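Local coordinates for protein homoserine dehydrogenase (Thermoplasma acidophilum, PDB 3ING) that probably catalyses the NADPH-dependent reduction of aspartate semialdehyde to homoserine, a shared step of threonine and methionine biosynthesis, at residues D95-R98 with E99-Y103. Numbering follows the deposited sequence.
Sequences DGVR and EYSLY. With NDP (NADPH dihydro-nicotinamide-adenine-dinucleotide phosphate), chain C.
The first turn of helix 97-108, in the NADPH-binding domain, sets Arg98 between the adenine amino group and Glu99. N6A of NADPH lies over one guanidinium face, offset toward the rim and 3.7 Å from Arg98 NE; Glu99 CD lies over the opposite face, likewise offset, with the guanidinium and carboxylate planes 42° apart. Arg98 NH2 and Glu99 OE2 form a salt bridge at 3.2 Å, but the oxygen sits well out of the guanidinium plane, so the attraction is purely electrostatic; NH2 hydrogen-bonds to Thr90 instead. The Arg98 chain is extended as far as CD and bends at chi3 (60°), bringing its end back beside Glu99. With an alanine in place of Arg98, N6A would probably lose its guanidinium neighbour, Thr90 its bond to NH2, and Glu99 its positive partner. Asn117 and Ser93 also bond the Glu99 carboxylate. The helix belongs to the Rossmann-type beta-alpha-beta unit between strands 85-88 and 112-115, and Gly96 is the N-cap of the helix. At the helix start, Asp95 OD1 accepts Val97 N at 3.1 Å in an Asx turn, met from above the carboxylate plane. Tyr100 N bonds to Gly96 O (3.0 Å), while Val97 O accepts both Ser101 N and Ser101 OG, each at 2.9 Å, from opposite faces of its carbonyl plane.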
ATOM      1  N   ASP A  95      17.133 -17.620 -19.197  1.00 21.77           N
ATOM      2  CA  ASP A  95      17.140 -16.531 -20.174  1.00 19.87           C
ATOM      3  C   ASP A  95      15.800 -15.817 -20.380  1.00 20.63           C
ATOM      4  O   ASP A  95      15.710 -14.845 -21.120  1.00 20.31           O
ATOM      5  CB  ASP A  95      17.699 -17.089 -21.518  1.00 20.85           C
ATOM      6  CG  ASP A  95      16.788 -18.157 -22.172  1.00 23.55           C
ATOM      7  OD1 ASP A  95      15.674 -18.438 -21.694  1.00 21.53           O
ATOM      8  OD2 ASP A  95      17.209 -18.731 -23.180  1.00 20.86           O
ATOM      9  N   GLY A  96      14.737 -16.274 -19.717  1.00 20.76           N
ATOM     10  CA  GLY A  96      13.448 -15.603 -19.845  1.00 20.57           C
ATOM     11  C   GLY A  96      12.649 -15.878 -21.097  1.00 20.01           C
ATOM     12  O   GLY A  96      11.559 -15.370 -21.237  1.00 19.78           O
ATOM     13  N   VAL A  97      13.179 -16.693 -22.006  1.00 20.07           N
ATOM     14  CA  VAL A  97      12.553 -16.904 -23.318  1.00 19.90           C
ATOM     15  C   VAL A  97      11.275 -17.726 -23.194  1.00 20.06           C
ATOM     16  O   VAL A  97      10.274 -17.427 -23.840  1.00 19.91           O
ATOM     17  CB  VAL A  97      13.582 -17.546 -24.295  1.00 19.95           C
ATOM     18  CG1 VAL A  97      12.936 -17.910 -25.593  1.00 17.70           C
ATOM     19  CG2 VAL A  97      14.786 -16.567 -24.485  1.00 16.66           C
ATOM     20  N   ARG A  98      11.303 -18.756 -22.341  1.00 19.36           N
ATOM     21  CA  ARG A  98      10.137 -19.586 -22.102  1.00 18.86           C
ATOM     22  C   ARG A  98       8.946 -18.750 -21.572  1.00 19.39           C
ATOM     23  O   ARG A  98       7.794 -18.900 -22.021  1.00 20.71           O
ATOM     24  CB  ARG A  98      10.494 -20.714 -21.111  1.00 20.98           C
ATOM     25  CG  ARG A  98       9.324 -21.655 -20.846  1.00 28.08           C
ATOM     26  CD  ARG A  98       9.623 -22.781 -19.845  1.00 28.95           C
ATOM     27  NE  ARG A  98      10.010 -22.276 -18.530  1.00 27.11           N
ATOM     28  CZ  ARG A  98       9.156 -21.729 -17.652  1.00 38.75           C
ATOM     29  NH1 ARG A  98       7.856 -21.570 -17.920  1.00 36.49           N
ATOM     30  NH2 ARG A  98       9.612 -21.305 -16.501  1.00 35.47           N
ATOM     31  N   GLU A  99       9.249 -17.844 -20.655  1.00 18.98           N
ATOM     32  CA  GLU A  99       8.263 -16.981 -20.038  1.00 20.26           C
ATOM     33  C   GLU A  99       7.709 -15.976 -21.048  1.00 19.27           C
ATOM     34  O   GLU A  99       6.490 -15.764 -21.140  1.00 20.69           O
ATOM     35  CB  GLU A  99       8.894 -16.274 -18.853  1.00 19.38           C
ATOM     36  CG  GLU A  99       9.280 -17.201 -17.651  1.00 20.23           C
ATOM     37  CD  GLU A  99      10.676 -17.838 -17.686  1.00 22.03           C
ATOM     38  OE1 GLU A  99      11.329 -17.826 -18.753  1.00 20.77           O
ATOM     39  OE2 GLU A  99      11.092 -18.420 -16.626  1.00 23.48           O
ATOM     40  N   TYR A 100       8.607 -15.339 -21.800  1.00 19.36           N
ATOM     41  CA  TYR A 100       8.169 -14.455 -22.859  1.00 19.58           C
ATOM     42  C   TYR A 100       7.205 -15.176 -23.808  1.00 22.09           C
ATOM     43  O   TYR A 100       6.174 -14.632 -24.167  1.00 22.98           O
ATOM     44  CB  TYR A 100       9.350 -13.861 -23.645  1.00 18.90           C
ATOM     45  CG  TYR A 100       8.975 -13.372 -25.037  1.00 17.06           C
ATOM     46  CD1 TYR A 100       8.174 -12.245 -25.216  1.00 18.71           C
ATOM     47  CD2 TYR A 100       9.402 -14.045 -26.157  1.00 19.15           C
ATOM     48  CE1 TYR A 100       7.831 -11.804 -26.512  1.00 16.57           C
ATOM     49  CE2 TYR A 100       9.043 -13.628 -27.449  1.00 22.70           C
ATOM     50  CZ  TYR A 100       8.271 -12.502 -27.600  1.00 17.44           C
ATOM     51  OH  TYR A 100       7.925 -12.069 -28.855  1.00 24.53           O
ATOM     52  N   SER A 101       7.554 -16.385 -24.224  1.00 21.67           N
ATOM     53  CA  SER A 101       6.743 -17.144 -25.121  1.00 21.97           C
ATOM     54  C   SER A 101       5.369 -17.430 -24.511  1.00 23.15           C
ATOM     55  O   SER A 101       4.342 -17.322 -25.175  1.00 20.19           O
ATOM     56  CB  SER A 101       7.464 -18.447 -25.485  1.00 23.80           C
ATOM     57  OG  SER A 101       8.702 -18.174 -26.138  1.00 27.23           O
ATOM     58  N   LEU A 102       5.358 -17.785 -23.242  1.00 19.79           N
ATOM     59  CA  LEU A 102       4.131 -18.039 -22.552  1.00 21.77           C
ATOM     60  C   LEU A 102       3.230 -16.813 -22.509  1.00 19.61           C
ATOM     61  O   LEU A 102       2.063 -16.927 -22.829  1.00 21.93           O
ATOM     62  CB  LEU A 102       4.428 -18.551 -21.149  1.00 18.64           C
ATOM     63  CG  LEU A 102       3.285 -18.941 -20.242  1.00 28.23           C
ATOM     64  CD1 LEU A 102       2.553 -20.147 -20.790  1.00 25.98           C
ATOM     65  CD2 LEU A 102       3.876 -19.194 -18.840  1.00 23.23           C
ATOM     66  N   TYR A 103       3.769 -15.666 -22.122  1.00 19.79           N
ATOM     67  CA  TYR A 103       2.995 -14.445 -21.976  1.00 20.42           C
ATOM     68  C   TYR A 103       2.497 -13.988 -23.335  1.00 22.49           C
ATOM     69  O   TYR A 103       1.340 -13.617 -23.478  1.00 23.31           O
ATOM     70  CB  TYR A 103       3.803 -13.331 -21.292  1.00 22.33           C
ATOM     71  CG  TYR A 103       4.446 -13.745 -19.955  1.00 20.19           C
ATOM     72  CD1 TYR A 103       4.011 -14.842 -19.244  1.00 19.91           C
ATOM     73  CD2 TYR A 103       5.532 -13.039 -19.436  1.00 19.84           C
ATOM     74  CE1 TYR A 103       4.659 -15.213 -18.059  1.00 20.71           C
ATOM     75  CE2 TYR A 103       6.171 -13.420 -18.284  1.00 24.51           C
ATOM     76  CZ  TYR A 103       5.730 -14.510 -17.602  1.00 23.81           C
ATOM     77  OH  TYR A 103       6.410 -14.873 -16.458  1.00 22.78           O
TER
HETATM   78  PA  NDP C 326       8.406 -24.730  -7.065  1.00 23.13           P
HETATM   79  O1A NDP C 326       8.003 -25.156  -5.712  1.00 20.48           O
HETATM   80  O2A NDP C 326       9.624 -25.362  -7.625  1.00 20.11           O
HETATM   81  O5B NDP C 326       7.212 -24.996  -8.113  1.00 21.40           O
HETATM   82  C5B NDP C 326       7.297 -24.815  -9.512  1.00 22.01           C
HETATM   83  C4B NDP C 326       6.071 -25.401 -10.194  1.00 22.11           C
HETATM   84  O4B NDP C 326       6.174 -25.324 -11.592  1.00 23.09           O
HETATM   85  C3B NDP C 326       5.922 -26.903  -9.917  1.00 20.62           C
HETATM   86  O3B NDP C 326       4.566 -27.307 -10.025  1.00 21.58           O
HETATM   87  C2B NDP C 326       6.724 -27.520 -11.012  1.00 19.44           C
HETATM   88  O2B NDP C 326       6.373 -28.841 -11.314  1.00 24.11           O
HETATM   89  C1B NDP C 326       6.308 -26.629 -12.152  1.00 18.91           C
HETATM   90  N9A NDP C 326       7.248 -26.566 -13.264  1.00 23.58           N
HETATM   91  C8A NDP C 326       8.610 -26.680 -13.296  1.00 26.33           C
HETATM   92  N7A NDP C 326       9.013 -26.476 -14.589  1.00 23.13           N
HETATM   93  C5A NDP C 326       7.927 -26.237 -15.339  1.00 26.50           C
HETATM   94  C6A NDP C 326       7.812 -25.994 -16.692  1.00 28.98           C
HETATM   95  N6A NDP C 326       8.880 -25.660 -17.411  1.00 41.16           N
HETATM   96  N1A NDP C 326       6.558 -25.779 -17.142  1.00 25.79           N
HETATM   97  C2A NDP C 326       5.435 -25.849 -16.343  1.00 29.38           C
HETATM   98  N3A NDP C 326       5.532 -26.085 -14.984  1.00 27.05           N
HETATM   99  C4A NDP C 326       6.805 -26.272 -14.528  1.00 22.86           C
HETATM  100  O3  NDP C 326       8.577 -23.132  -7.104  1.00 14.44           O
HETATM  101  PN  NDP C 326       7.883 -22.073  -6.113  1.00 19.47           P
HETATM  102  O1N NDP C 326       8.650 -22.027  -4.832  1.00 22.62           O
HETATM  103  O2N NDP C 326       6.420 -22.382  -6.101  1.00 19.22           O
HETATM  104  O5D NDP C 326       8.141 -20.656  -6.863  1.00 21.32           O
HETATM  105  C5D NDP C 326       7.397 -20.467  -8.067  1.00 22.36           C
HETATM  106  C4D NDP C 326       7.762 -19.114  -8.668  1.00 23.30           C
HETATM  107  O4D NDP C 326       7.423 -18.122  -7.724  1.00 22.88           O
HETATM  108  C3D NDP C 326       9.232 -18.937  -8.938  1.00 20.76           C
HETATM  109  O3D NDP C 326       9.500 -18.333 -10.208  1.00 18.82           O
HETATM  110  C2D NDP C 326       9.723 -18.086  -7.782  1.00 20.15           C
HETATM  111  O2D NDP C 326      10.850 -17.318  -8.108  1.00 20.22           O
HETATM  112  C1D NDP C 326       8.508 -17.233  -7.507  1.00 18.29           C
HETATM  113  N1N NDP C 326       8.482 -16.663  -6.171  1.00 18.16           N
HETATM  114  C2N NDP C 326       8.545 -17.493  -5.082  1.00 20.41           C
HETATM  115  C3N NDP C 326       8.707 -17.009  -3.792  1.00 24.90           C
HETATM  116  C7N NDP C 326       8.620 -17.955  -2.656  1.00 27.90           C
HETATM  117  O7N NDP C 326       8.042 -17.467  -1.505  1.00 34.74           O
HETATM  118  N7N NDP C 326       8.956 -19.233  -2.767  1.00 26.05           N
HETATM  119  C4N NDP C 326       8.473 -15.535  -3.477  1.00 25.56           C
HETATM  120  C5N NDP C 326       8.376 -14.723  -4.738  1.00 19.13           C
HETATM  121  C6N NDP C 326       8.364 -15.305  -6.003  1.00 17.90           C
HETATM  122  P2B NDP C 326       6.318 -30.013 -10.221  1.00 35.51           P
HETATM  123  O1X NDP C 326       6.127 -31.201 -11.124  1.00 36.04           O
HETATM  124  O2X NDP C 326       5.254 -29.753  -9.115  1.00 27.68           O
HETATM  125  O3X NDP C 326       7.680 -29.991  -9.603  1.00 20.80           O